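Local coordinates for hydrogenase maturation factor (Thermoanaerobacter tengcongensis, PDB 3VTI), which probably carries out the ATP-dependent dehydration that turns a carbamoyl group, received from HypF, into the nitrile needed in [NiFe]-hydrogenase maturation, and binds magnesium, at residues I222-L227 with I292-G297; G204-L209 with R300-P305; R64-L69 with G128-G133; A134-K139 with E192-L197. One frame throughout, in Å; residues are numbered along the deposited sequence.

Interaction 1: residues I222-L227 with I292-G297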
loop_
_atom_site.group_PDB
_atom_site.type_symbol
_atom_site.label_atom_id
_atom_site.label_comp_id
_atom_site.label_asym_id
_atom_site.label_seq_id
_atom_site.Cartn_x
_atom_site.Cartn_y
_atom_site.Cartn_z
ATOM N N ILE C 222 -25.960 -11.293 23.864
ATOM C CA ILE C 222 -25.740 -12.539 23.136
ATOM C C ILE C 222 -25.560 -13.761 24.053
ATOM O O ILE C 222 -25.330 -13.637 25.264
ATOM C CB ILE C 222 -24.592 -12.432 22.100
ATOM C CG1 ILE C 222 -23.248 -12.161 22.784
ATOM C CG2 ILE C 222 -24.923 -11.370 21.054
ATOM C CD1 ILE C 222 -22.043 -12.184 21.841
ATOM N N TYR C 223 -25.678 -14.944 23.457
ATOM C CA TYR C 223 -25.671 -16.195 24.207
ATOM C C TYR C 223 -24.524 -17.095 23.771
ATOM O O TYR C 223 -24.441 -17.501 22.610
ATOM C CB TYR C 223 -27.042 -16.892 24.117
ATOM C CG TYR C 223 -28.135 -16.066 24.767
ATOM C CD1 TYR C 223 -28.469 -16.247 26.108
ATOM C CD2 TYR C 223 -28.801 -15.064 24.053
ATOM C CE1 TYR C 223 -29.459 -15.465 26.720
ATOM C CE2 TYR C 223 -29.783 -14.278 24.650
ATOM C CZ TYR C 223 -30.108 -14.484 25.982
ATOM O OH TYR C 223 -31.075 -13.708 26.573
ATOM N N GLU C 224 -23.635 -17.380 24.718
ATOM C CA GLU C 224 -22.459 -18.218 24.483
ATOM C C GLU C 224 -22.775 -19.529 23.756
ATOM O O GLU C 224 -22.177 -19.816 22.720
ATOM C CB GLU C 224 -21.754 -18.509 25.811
ATOM C CG GLU C 224 -20.473 -19.319 25.680
ATOM C CD GLU C 224 -19.786 -19.518 27.018
ATOM O OE1 GLU C 224 -20.432 -20.056 27.958
ATOM O OE2 GLU C 224 -18.600 -19.133 27.123
ATOM N N GLU C 225 -23.714 -20.297 24.304
ATOM C CA GLU C 225 -24.132 -21.589 23.744
ATOM C C GLU C 225 -24.694 -21.521 22.323
ATOM O O GLU C 225 -24.724 -22.530 21.619
ATOM C CB GLU C 225 -25.162 -22.274 24.656
ATOM C CG GLU C 225 -26.279 -21.361 25.166
ATOM C CD GLU C 225 -25.836 -20.514 26.362
ATOM O OE1 GLU C 225 -25.448 -21.112 27.388
ATOM O OE2 GLU C 225 -25.857 -19.261 26.273
ATOM N N LYS C 226 -25.135 -20.335 21.913
ATOM C CA LYS C 226 -25.752 -20.145 20.608
ATOM C C LYS C 226 -24.789 -19.641 19.545
ATOM O O LYS C 226 -25.177 -19.504 18.391
ATOM C CB LYS C 226 -26.953 -19.195 20.716
ATOM C CG LYS C 226 -28.212 -19.825 21.318
ATOM C CD LYS C 226 -28.838 -20.849 20.369
ATOM C CE LYS C 226 -29.744 -21.819 21.112
ATOM N NZ LYS C 226 -28.957 -22.823 21.890
ATOM N N LEU C 227 -23.542 -19.377 19.921
ATOM C CA LEU C 227 -22.557 -18.835 18.977
ATOM C C LEU C 227 -21.913 -19.930 18.126
ATOM O O LEU C 227 -21.327 -20.872 18.666
ATOM C CB LEU C 227 -21.487 -18.013 19.702
ATOM C CG LEU C 227 -21.954 -16.780 20.490
ATOM C CD1 LEU C 227 -20.851 -16.227 21.402
ATOM C CD2 LEU C 227 -22.492 -15.694 19.564
ATOM N N ILE C 292 -22.748 -10.728 27.309
ATOM C CA ILE C 292 -22.837 -12.127 26.891
ATOM C C ILE C 292 -23.226 -13.033 28.061
ATOM O O ILE C 292 -22.633 -12.969 29.138
ATOM C CB ILE C 292 -21.524 -12.624 26.218
ATOM C CG1 ILE C 292 -21.658 -14.088 25.781
ATOM C CG2 ILE C 292 -20.319 -12.410 27.134
ATOM C CD1 ILE C 292 -20.497 -14.615 24.979
ATOM N N ASN C 293 -24.233 -13.867 27.836
ATOM C CA ASN C 293 -24.687 -14.827 28.834
ATOM C C ASN C 293 -24.082 -16.199 28.598
ATOM O O ASN C 293 -24.121 -16.716 27.479
ATOM C CB ASN C 293 -26.216 -14.936 28.828
ATOM C CG ASN C 293 -26.877 -14.036 29.856
ATOM O OD1 ASN C 293 -26.437 -12.913 30.097
ATOM N ND2 ASN C 293 -27.950 -14.530 30.466
ATOM N N THR C 294 -23.522 -16.782 29.655
ATOM C CA THR C 294 -23.030 -18.156 29.612
ATOM C C THR C 294 -24.169 -19.111 29.985
ATOM O O THR C 294 -25.301 -18.673 30.248
ATOM C CB THR C 294 -21.826 -18.372 30.565
ATOM O OG1 THR C 294 -22.268 -18.312 31.929
ATOM C CG2 THR C 294 -20.736 -17.326 30.335
ATOM N N ILE C 295 -23.871 -20.412 29.989
ATOM C CA ILE C 295 -24.811 -21.424 30.480
ATOM C C ILE C 295 -25.215 -21.131 31.934
ATOM O O ILE C 295 -24.366 -20.779 32.770
ATOM C CB ILE C 295 -24.261 -22.890 30.342
ATOM C CG1 ILE C 295 -22.853 -23.032 30.956
ATOM C CG2 ILE C 295 -24.252 -23.338 28.883
ATOM C CD1 ILE C 295 -22.396 -24.483 31.184
ATOM N N TYR C 296 -26.517 -21.262 32.207
ATOM C CA TYR C 296 -27.103 -21.075 33.549
ATOM C C TYR C 296 -27.505 -19.622 33.898
ATOM O O TYR C 296 -28.253 -19.391 34.855
ATOM C CB TYR C 296 -26.241 -21.735 34.649
ATOM C CG TYR C 296 -26.181 -23.253 34.537
ATOM C CD1 TYR C 296 -27.055 -24.060 35.283
ATOM C CD2 TYR C 296 -25.260 -23.881 33.677
ATOM C CE1 TYR C 296 -27.012 -25.454 35.182
ATOM C CE2 TYR C 296 -25.213 -25.271 33.562
ATOM C CZ TYR C 296 -26.091 -26.050 34.319
ATOM O OH TYR C 296 -26.052 -27.424 34.221
ATOM N N GLY C 297 -27.015 -18.659 33.119
ATOM C CA GLY C 297 -27.403 -17.257 33.276
ATOM C C GLY C 297 -26.381 -16.383 33.984
ATOM O O GLY C 297 -26.740 -15.597 34.863
#
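Ile222 and Tyr223 pair with Ile292 and Asn293 where strands 219-223 and 290-293 are parallel neighbours in the mixed sheet of the C-terminal AIR synthase-like domain, and Asn293 makes both bonds through its backbone: its N donates to Ile222 O at 2.8 Å, and its O takes the N-H of Glu224 at 2.9 Å. On the buried face Ile222 and Ile292 meet at an oblique crossing, CG1 of Ile222 lying 3.9 Å from CB of Ile292. With CG1 of Ile292 anti to the backbone N (chi1 -179°), its CD1 reaches CD1 of Leu227, also at 3.9 Å. Cutting Ile292 back to an alanine would probably deprive Leu227 CD1 of this partner and open a gap beside Ile222. On the other face Tyr223 and Asn293 run side by side, ring and amide planes 70° apart, with CD1 of Tyr223 3.8 Å from CB of Asn293; the amide OD1 turns to Lys221. Beyond the strands one chain enters a 3-10 segment, the other a type II turn from Thr294 to Gly297, and the extended Glu224 chain runs alongside Thr294. Backbone bonds thus fix the register and apolar side chains meet on one face, while Glu224 and Glu225 put carboxylates at the strand ends, close to where basic side chains of another protein pack on Thr294 and Tyr296, so the charges there are probably partly matched.

Interaction 2: residues G204-L209 with R300-P305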
loop_
_atom_site.group_PDB
_atom_site.type_symbol
_atom_site.label_atom_id
_atom_site.label_comp_id
_atom_site.label_asym_id
_atom_site.label_seq_id
_atom_site.Cartn_x
_atom_site.Cartn_y
_atom_site.Cartn_z
ATOM N N GLY C 204 -14.026 -8.091 14.451
ATOM C CA GLY C 204 -14.987 -9.186 14.614
ATOM C C GLY C 204 -16.408 -8.820 15.005
ATOM O O GLY C 204 -16.856 -7.686 14.828
ATOM N N VAL C 205 -17.118 -9.807 15.536
ATOM C CA VAL C 205 -18.515 -9.656 15.943
ATOM C C VAL C 205 -18.662 -8.637 17.072
ATOM O O VAL C 205 -19.573 -7.803 17.052
ATOM C CB VAL C 205 -19.124 -11.020 16.351
ATOM C CG1 VAL C 205 -20.531 -10.852 16.931
ATOM C CG2 VAL C 205 -19.139 -11.977 15.156
ATOM N N ALA C 206 -17.741 -8.692 18.037
ATOM C CA ALA C 206 -17.736 -7.773 19.178
ATOM C C ALA C 206 -17.878 -6.315 18.742
ATOM O O ALA C 206 -18.730 -5.585 19.257
ATOM C CB ALA C 206 -16.478 -7.970 20.009
ATOM N N GLU C 207 -17.055 -5.919 17.772
ATOM C CA GLU C 207 -16.979 -4.538 17.305
ATOM C C GLU C 207 -18.274 -4.093 16.627
ATOM O O GLU C 207 -18.766 -2.996 16.895
ATOM C CB GLU C 207 -15.768 -4.360 16.393
ATOM C CG GLU C 207 -15.506 -2.942 15.911
ATOM C CD GLU C 207 -15.166 -1.970 17.029
ATOM O OE1 GLU C 207 -14.459 -2.343 18.002
ATOM O OE2 GLU C 207 -15.610 -0.807 16.930
ATOM N N VAL C 208 -18.827 -4.953 15.775
ATOM C CA VAL C 208 -20.130 -4.722 15.169
ATOM C C VAL C 208 -21.216 -4.431 16.228
ATOM O O VAL C 208 -21.942 -3.439 16.119
ATOM C CB VAL C 208 -20.558 -5.927 14.274
ATOM C CG1 VAL C 208 -22.064 -5.863 13.926
ATOM C CG2 VAL C 208 -19.709 -6.003 13.014
ATOM N N LEU C 209 -21.317 -5.284 17.250
ATOM C CA LEU C 209 -22.345 -5.131 18.274
ATOM C C LEU C 209 -22.215 -3.779 18.967
ATOM O O LEU C 209 -23.217 -3.109 19.212
ATOM C CB LEU C 209 -22.305 -6.281 19.293
ATOM C CG LEU C 209 -22.482 -7.732 18.804
ATOM C CD1 LEU C 209 -22.310 -8.724 19.949
ATOM C CD2 LEU C 209 -23.818 -7.975 18.083
ATOM N N ARG C 300 -21.870 -11.222 31.642
ATOM C CA ARG C 300 -20.668 -10.385 31.697
ATOM C C ARG C 300 -20.572 -9.507 30.448
ATOM O O ARG C 300 -21.083 -9.869 29.385
ATOM C CB ARG C 300 -19.394 -11.225 31.879
ATOM C CG ARG C 300 -19.118 -12.203 30.750
ATOM C CD ARG C 300 -17.705 -12.756 30.802
ATOM N NE ARG C 300 -17.361 -13.425 29.546
ATOM C CZ ARG C 300 -16.688 -12.857 28.545
ATOM N NH1 ARG C 300 -16.261 -11.599 28.643
ATOM N NH2 ARG C 300 -16.434 -13.553 27.441
ATOM N N ILE C 301 -19.936 -8.346 30.588
ATOM C CA ILE C 301 -19.754 -7.425 29.464
ATOM C C ILE C 301 -18.775 -7.999 28.445
ATOM O O ILE C 301 -17.786 -8.645 28.806
ATOM C CB ILE C 301 -19.293 -5.997 29.906
ATOM C CG1 ILE C 301 -17.964 -6.034 30.677
ATOM C CG2 ILE C 301 -20.374 -5.298 30.725
ATOM C CD1 ILE C 301 -16.737 -5.664 29.844
ATOM N N VAL C 302 -19.071 -7.779 27.172
ATOM C CA VAL C 302 -18.158 -8.147 26.109
ATOM C C VAL C 302 -17.088 -7.067 26.045
ATOM O O VAL C 302 -17.405 -5.881 25.982
ATOM C CB VAL C 302 -18.891 -8.272 24.757
ATOM C CG1 VAL C 302 -17.911 -8.595 23.638
ATOM C CG2 VAL C 302 -19.991 -9.336 24.844
ATOM N N ASP C 303 -15.825 -7.480 26.093
ATOM C CA ASP C 303 -14.704 -6.545 26.033
ATOM C C ASP C 303 -14.465 -6.078 24.603
ATOM O O ASP C 303 -14.663 -6.843 23.657
ATOM C CB ASP C 303 -13.443 -7.190 26.614
ATOM C CG ASP C 303 -13.586 -7.516 28.102
ATOM O OD1 ASP C 303 -13.624 -6.577 28.928
ATOM O OD2 ASP C 303 -13.660 -8.715 28.447
ATOM N N ARG C 304 -14.055 -4.820 24.448
ATOM C CA ARG C 304 -13.777 -4.260 23.125
ATOM C C ARG C 304 -12.327 -4.517 22.665
ATOM O O ARG C 304 -11.391 -4.275 23.431
ATOM C CB ARG C 304 -14.113 -2.764 23.089
ATOM C CG ARG C 304 -14.189 -2.192 21.678
ATOM C CD ARG C 304 -14.282 -0.679 21.664
ATOM N NE ARG C 304 -15.668 -0.207 21.640
ATOM C CZ ARG C 304 -16.047 0.996 21.202
ATOM N NH1 ARG C 304 -15.144 1.862 20.743
ATOM N NH2 ARG C 304 -17.332 1.338 21.221
ATOM N N PRO C 305 -12.142 -5.019 21.419
ATOM C CA PRO C 305 -10.815 -5.298 20.819
ATOM C C PRO C 305 -9.827 -4.120 20.872
ATOM O O PRO C 305 -8.750 -4.203 21.477
ATOM C CB PRO C 305 -11.147 -5.627 19.352
ATOM C CG PRO C 305 -12.551 -6.119 19.371
ATOM C CD PRO C 305 -13.247 -5.445 20.533
#
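The carboxylate of Glu207 and the guanidinium of Arg304 come together at a steep angle, their planes 75° apart, and they do not form a salt bridge. Glu207 OE1 lies well out of the guanidinium plane, 4.4 Å from Arg304 NE, with no N-H aimed at it, so only the opposite charges act across the gap. The atoms of Arg304 that OE1 does touch belong to the aliphatic stem, CG being nearest at 3.7 Å. Two bends arrange this: the Glu207 chain, which leaves the helix with CG anti to the backbone N, turns at chi2 (64°), and the arginine turns at chi3 (-92°). The other oxygen of Glu207 lies close to the like-charged Glu211, a crowding that the nearby arginine may ease. At the preceding residue the contact becomes apolar. Ala206 CB meets Val302 CG1 at 4.0 Å and Pro305 CD at 4.1 Å, so a single methyl touches the tail at two points. The Glu207 side chain stands about 10 Å from the bound magnesium ion. The last modelled residues thus cross the first turn of helix 204-216 as they leave strand 299-301, outermost within this chain, whose Ile301 bonds through its backbone to another protein of the complex. Tyr210 of that helix bonds through its hydroxyl to Val302 O, and Leu209 packs on strands 219-223 and 290-293.

Interaction 3: residues R64-L69 with G128-G133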
loop_
_atom_site.group_PDB
_atom_site.type_symbol
_atom_site.label_atom_id
_atom_site.label_comp_id
_atom_site.label_asym_id
_atom_site.label_seq_id
_atom_site.Cartn_x
_atom_site.Cartn_y
_atom_site.Cartn_z
ATOM N N ARG C 64 -26.624 -2.153 3.065
ATOM C CA ARG C 64 -27.586 -1.092 3.193
ATOM C C ARG C 64 -28.950 -1.562 2.674
ATOM O O ARG C 64 -29.912 -0.805 2.664
ATOM C CB ARG C 64 -27.061 0.132 2.435
ATOM C CG ARG C 64 -27.442 1.450 3.027
ATOM C CD ARG C 64 -26.903 1.674 4.450
ATOM N NE ARG C 64 -27.714 2.709 5.088
ATOM C CZ ARG C 64 -27.462 4.012 5.016
ATOM N NH1 ARG C 64 -26.386 4.450 4.370
ATOM N NH2 ARG C 64 -28.273 4.884 5.611
ATOM N N GLY C 65 -29.027 -2.837 2.289
ATOM C CA GLY C 65 -30.246 -3.421 1.699
ATOM C C GLY C 65 -30.258 -3.257 0.188
ATOM O O GLY C 65 -31.253 -2.801 -0.407
ATOM N N ALA C 66 -29.143 -3.633 -0.436
ATOM C CA ALA C 66 -28.902 -3.278 -1.824
ATOM C C ALA C 66 -28.295 -4.403 -2.646
ATOM O O ALA C 66 -27.604 -5.278 -2.116
ATOM C CB ALA C 66 -28.028 -2.030 -1.901
ATOM N N LYS C 67 -28.598 -4.371 -3.941
ATOM C CA LYS C 67 -27.956 -5.208 -4.937
ATOM C C LYS C 67 -26.722 -4.465 -5.453
ATOM O O LYS C 67 -26.855 -3.405 -6.070
ATOM C CB LYS C 67 -28.924 -5.481 -6.087
ATOM C CG LYS C 67 -28.313 -6.230 -7.261
ATOM C CD LYS C 67 -29.376 -6.724 -8.233
ATOM C CE LYS C 67 -28.771 -7.706 -9.233
ATOM N NZ LYS C 67 -27.875 -8.705 -8.559
ATOM N N PRO C 68 -25.518 -5.005 -5.202
ATOM C CA PRO C 68 -24.332 -4.362 -5.758
ATOM C C PRO C 68 -24.237 -4.647 -7.250
ATOM O O PRO C 68 -24.583 -5.746 -7.676
ATOM C CB PRO C 68 -23.184 -5.031 -4.996
ATOM C CG PRO C 68 -23.697 -6.368 -4.641
ATOM C CD PRO C 68 -25.183 -6.221 -4.437
ATOM N N LEU C 69 -23.780 -3.668 -8.028
ATOM C CA LEU C 69 -23.733 -3.796 -9.487
ATOM C C LEU C 69 -22.362 -3.491 -10.089
ATOM O O LEU C 69 -21.880 -4.230 -10.951
ATOM C CB LEU C 69 -24.776 -2.887 -10.152
ATOM C CG LEU C 69 -26.279 -3.144 -10.011
ATOM C CD1 LEU C 69 -27.058 -1.913 -10.476
ATOM C CD2 LEU C 69 -26.731 -4.390 -10.789
ATOM N N GLY C 128 -24.114 0.086 -5.466
ATOM C CA GLY C 128 -25.278 -0.800 -5.447
ATOM C C GLY C 128 -26.583 -0.028 -5.510
ATOM O O GLY C 128 -26.610 1.176 -5.266
ATOM N N VAL C 129 -27.666 -0.724 -5.844
ATOM C CA VAL C 129 -28.993 -0.115 -5.890
ATOM C C VAL C 129 -29.895 -0.766 -4.840
ATOM O O VAL C 129 -29.950 -1.993 -4.726
ATOM C CB VAL C 129 -29.615 -0.170 -7.325
ATOM C CG1 VAL C 129 -29.922 -1.607 -7.744
ATOM C CG2 VAL C 129 -30.874 0.697 -7.427
ATOM N N LEU C 130 -30.581 0.076 -4.071
ATOM C CA LEU C 130 -31.473 -0.353 -2.991
ATOM C C LEU C 130 -32.692 -1.130 -3.503
ATOM O O LEU C 130 -33.302 -0.756 -4.501
ATOM C CB LEU C 130 -31.946 0.880 -2.220
ATOM C CG LEU C 130 -31.823 0.881 -0.695
ATOM C CD1 LEU C 130 -30.373 0.826 -0.256
ATOM C CD2 LEU C 130 -32.489 2.117 -0.117
ATOM N N TYR C 131 -33.038 -2.213 -2.812
ATOM C CA TYR C 131 -34.306 -2.903 -3.061
ATOM C C TYR C 131 -35.510 -2.068 -2.640
ATOM O O TYR C 131 -35.386 -1.141 -1.833
ATOM C CB TYR C 131 -34.348 -4.253 -2.356
ATOM C CG TYR C 131 -33.301 -5.207 -2.854
ATOM C CD1 TYR C 131 -33.490 -5.922 -4.033
ATOM C CD2 TYR C 131 -32.113 -5.387 -2.149
ATOM C CE1 TYR C 131 -32.519 -6.800 -4.501
ATOM C CE2 TYR C 131 -31.137 -6.262 -2.600
ATOM C CZ TYR C 131 -31.341 -6.966 -3.774
ATOM O OH TYR C 131 -30.367 -7.829 -4.220
ATOM N N GLU C 132 -36.670 -2.430 -3.190
ATOM C CA GLU C 132 -37.920 -1.659 -3.095
ATOM C C GLU C 132 -38.179 -0.987 -1.737
ATOM O O GLU C 132 -38.270 0.241 -1.662
ATOM C CB GLU C 132 -39.116 -2.525 -3.510
ATOM C CG GLU C 132 -40.387 -1.740 -3.866
ATOM C CD GLU C 132 -41.632 -2.627 -3.908
ATOM O OE1 GLU C 132 -41.485 -3.875 -3.869
ATOM O OE2 GLU C 132 -42.762 -2.082 -3.976
ATOM N N GLY C 133 -38.291 -1.777 -0.676
ATOM C CA GLY C 133 -38.553 -1.209 0.642
ATOM C C GLY C 133 -37.436 -1.429 1.640
ATOM O O GLY C 133 -37.682 -1.823 2.777
#
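Arg64 opens the contact with its backbone, its O lying 3.4 Å from Leu130 CD1, while the side chain leads off to bond Val136 O through NE and Ala23 O through NH1. Next, Gly65 O accepts the N-H of Tyr131 at 3.1 Å, the donor lying in the carbonyl plane; the edge of the Tyr131 ring comes up to the same oxygen. The positive phi of Gly65 (89°) suits a glycine. Ala66 faces Leu130 as a non-hydrogen-bonded pair, its CB packed 4.0 Å from Leu130 CD1. Here the two chains have become antiparallel neighbours inside the mixed five-stranded sheet of the N-terminal AIR synthase-like domain, with strand 66-78 between strands 120-130 and 103-112. Lys67 forms the hydrogen-bonded pair with Val129: Lys67 N to Val129 O and Val129 N to Lys67 O are each 2.8 Å, the donors tilted 31° and 33° from the carbonyl planes. Obliquely across its stem lies Tyr131, whose OH comes within 3.3 Å of Lys67 CB and bonds to Glu185. Pro68, which has no N-H to offer, sits in a non-hydrogen-bonded pair with Gly128; their CA atoms are 3.7 Å apart. Leu69 completes the row, its CD1 4.0 Å from Val129 CG1, and also packs on Phe27 of the second subunit.

Interaction 4: residues A134-K139 with E192-L197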
loop_
_atom_site.group_PDB
_atom_site.type_symbol
_atom_site.label_atom_id
_atom_site.label_comp_id
_atom_site.label_asym_id
_atom_site.label_seq_id
_atom_site.Cartn_x
_atom_site.Cartn_y
_atom_site.Cartn_z
ATOM N N ALA C 134 -36.205 -1.176 1.219
ATOM C CA ALA C 134 -35.059 -1.399 2.069
ATOM C C ALA C 134 -34.817 -0.199 2.967
ATOM O O ALA C 134 -34.880 0.950 2.521
ATOM C CB ALA C 134 -33.848 -1.682 1.228
ATOM N N ASN C 135 -34.561 -0.478 4.239
ATOM C CA ASN C 135 -34.197 0.548 5.206
ATOM C C ASN C 135 -33.263 -0.051 6.243
ATOM O O ASN C 135 -33.658 -0.347 7.366
ATOM C CB ASN C 135 -35.431 1.161 5.880
ATOM C CG ASN C 135 -35.106 2.442 6.644
ATOM O OD1 ASN C 135 -33.991 2.635 7.152
ATOM N ND2 ASN C 135 -36.081 3.331 6.722
ATOM N N VAL C 136 -32.014 -0.229 5.845
ATOM C CA VAL C 136 -31.026 -0.878 6.684
ATOM C C VAL C 136 -29.956 0.139 7.045
ATOM O O VAL C 136 -29.397 0.789 6.165
ATOM C CB VAL C 136 -30.393 -2.088 5.961
ATOM C CG1 VAL C 136 -29.634 -2.935 6.933
ATOM C CG2 VAL C 136 -31.474 -2.931 5.282
ATOM N N SER C 137 -29.682 0.260 8.342
ATOM C CA SER C 137 -28.757 1.260 8.881
ATOM C C SER C 137 -28.337 0.828 10.279
ATOM O O SER C 137 -29.160 0.254 11.002
ATOM C CB SER C 137 -29.457 2.632 8.925
ATOM O OG SER C 137 -29.005 3.442 9.995
ATOM N N ILE C 138 -27.088 1.109 10.675
ATOM C CA ILE C 138 -26.620 0.815 12.057
ATOM C C ILE C 138 -27.383 1.568 13.126
ATOM O O ILE C 138 -27.183 1.304 14.306
ATOM C CB ILE C 138 -25.096 1.123 12.329
ATOM C CG1 ILE C 138 -24.525 2.112 11.318
ATOM C CG2 ILE C 138 -24.262 -0.150 12.454
ATOM C CD1 ILE C 138 -24.976 3.516 11.559
ATOM N N LYS C 139 -28.224 2.518 12.718
ATOM C CA LYS C 139 -29.057 3.294 13.645
ATOM C C LYS C 139 -30.441 2.691 13.916
ATOM O O LYS C 139 -31.202 3.228 14.718
ATOM C CB LYS C 139 -29.226 4.723 13.122
ATOM C CG LYS C 139 -28.081 5.652 13.496
ATOM C CD LYS C 139 -28.013 6.877 12.588
ATOM C CE LYS C 139 -27.332 6.532 11.258
ATOM N NZ LYS C 139 -27.544 7.606 10.243
ATOM N N GLU C 192 -38.644 -4.046 5.510
ATOM C CA GLU C 192 -38.353 -3.154 6.638
ATOM C C GLU C 192 -38.084 -3.893 7.953
ATOM O O GLU C 192 -37.518 -3.325 8.886
ATOM C CB GLU C 192 -39.479 -2.128 6.803
ATOM C CG GLU C 192 -39.237 -1.062 7.872
ATOM C CD GLU C 192 -40.035 0.202 7.623
ATOM O OE1 GLU C 192 -41.003 0.469 8.387
ATOM O OE2 GLU C 192 -39.691 0.919 6.650
ATOM N N ALA C 193 -38.480 -5.161 8.017
ATOM C CA ALA C 193 -38.222 -5.992 9.195
ATOM C C ALA C 193 -36.726 -6.245 9.391
ATOM O O ALA C 193 -36.273 -6.497 10.508
ATOM C CB ALA C 193 -38.992 -7.314 9.102
ATOM N N ILE C 194 -35.971 -6.186 8.296
ATOM C CA ILE C 194 -34.515 -6.195 8.353
ATOM C C ILE C 194 -34.080 -4.785 8.746
ATOM O O ILE C 194 -34.303 -3.816 8.010
ATOM C CB ILE C 194 -33.884 -6.586 6.989
ATOM C CG1 ILE C 194 -34.374 -7.967 6.517
ATOM C CG2 ILE C 194 -32.346 -6.465 7.029
ATOM C CD1 ILE C 194 -33.905 -9.163 7.339
ATOM N N LYS C 195 -33.466 -4.676 9.916
ATOM C CA LYS C 195 -33.135 -3.375 10.477
ATOM C C LYS C 195 -31.664 -3.010 10.329
ATOM O O LYS C 195 -31.346 -1.886 9.944
ATOM C CB LYS C 195 -33.603 -3.298 11.926
ATOM C CG LYS C 195 -35.106 -3.103 12.035
ATOM C CD LYS C 195 -35.565 -3.438 13.416
ATOM C CE LYS C 195 -36.708 -2.554 13.878
ATOM N NZ LYS C 195 -36.252 -1.166 14.171
ATOM N N VAL C 196 -30.774 -3.962 10.606
ATOM C CA VAL C 196 -29.322 -3.735 10.514
ATOM C C VAL C 196 -28.624 -4.893 9.810
ATOM O O VAL C 196 -28.969 -6.059 10.015
ATOM C CB VAL C 196 -28.671 -3.545 11.900
ATOM C CG1 VAL C 196 -27.135 -3.394 11.778
ATOM C CG2 VAL C 196 -29.291 -2.366 12.627
ATOM N N LEU C 197 -27.648 -4.554 8.974
ATOM C CA LEU C 197 -26.806 -5.530 8.316
ATOM C C LEU C 197 -25.373 -5.031 8.375
ATOM O O LEU C 197 -25.091 -3.912 7.954
ATOM C CB LEU C 197 -27.230 -5.727 6.855
ATOM C CG LEU C 197 -28.535 -6.463 6.544
ATOM C CD1 LEU C 197 -28.821 -6.404 5.056
ATOM C CD2 LEU C 197 -28.501 -7.907 7.008
HETATM O O HOH W 1 -35.045 -2.940 5.526
HETATM O O HOH W 2 -36.166 -0.957 9.609
#
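Ser137 and Lys195 supply the one direct hydrogen bond between loop and strand: Ser137 N donates to Lys195 O at 3.2 Å, in the carbonyl plane. That oxygen also receives the CA-H of Val136, the CA lying 3.4 Å from Lys195 O. The loop, residues 134-139, runs between strand 120-130 of the N-terminal sheet and strand 146-149 of the C-terminal one, and its Ile138 side chain comes about 5 Å from that of the magnesium ligand Asp22. Water replaces direct pairing farther back. One molecule accepts from Asn135 N at 2.8 Å and donates to Ile194 O at 2.7 Å; a second donates to Glu192 O and, weakly, to Asn135 O. The apolar contacts centre on Val136, whose two methyls divide the work. CG1, anti to the backbone N (chi1 -166°), reaches 3.7 Å from Leu197 CB, while CG2 runs alongside Ile194 and meets its CG2 at 4.0 Å. Putting an alanine in its place would take away both branches and is likely to leave a gap between Ile194 and Leu197. Ser137 OG accepts from Lys139 N in an ST turn and also bonds to Glu21, whereas Lys195 NZ turns to Asn140 O. Lys195 and Val196 both face Val256 in a classic beta bulge. One backbone bond and two waters thus satisfy carbonyls along the strand, and a branched apolar residue packs against Ile194 and Leu197.

How the interactions relate
Interactions 1 and 2 form one continuous patch at one edge of the seven-stranded sheet: Ile292 N probably bonds to Arg300 O at 2.8 Å, and Ile222 CG2 packs on Leu209 CD1 at 3.9 Å. Interaction 4 reaches the opposite edge of that sheet, about 25 Å from interaction 1 between centres. It also meets interaction 3, where Gly65 CA packs on Val136 CG2 at 3.8 Å, joining the loop before strand 66-78 to the loop between the two sheets. Asp22, Asp60 and Asp199 bind the magnesium ion; the side chains of Glu207, Arg64 and Ile138 stand about 10, 10 and 9 Å from it, and that of Arg64 about 6 Å from Asp22's, so interactions 2, 3 and 4 lie near the metal site without contributing its ligands.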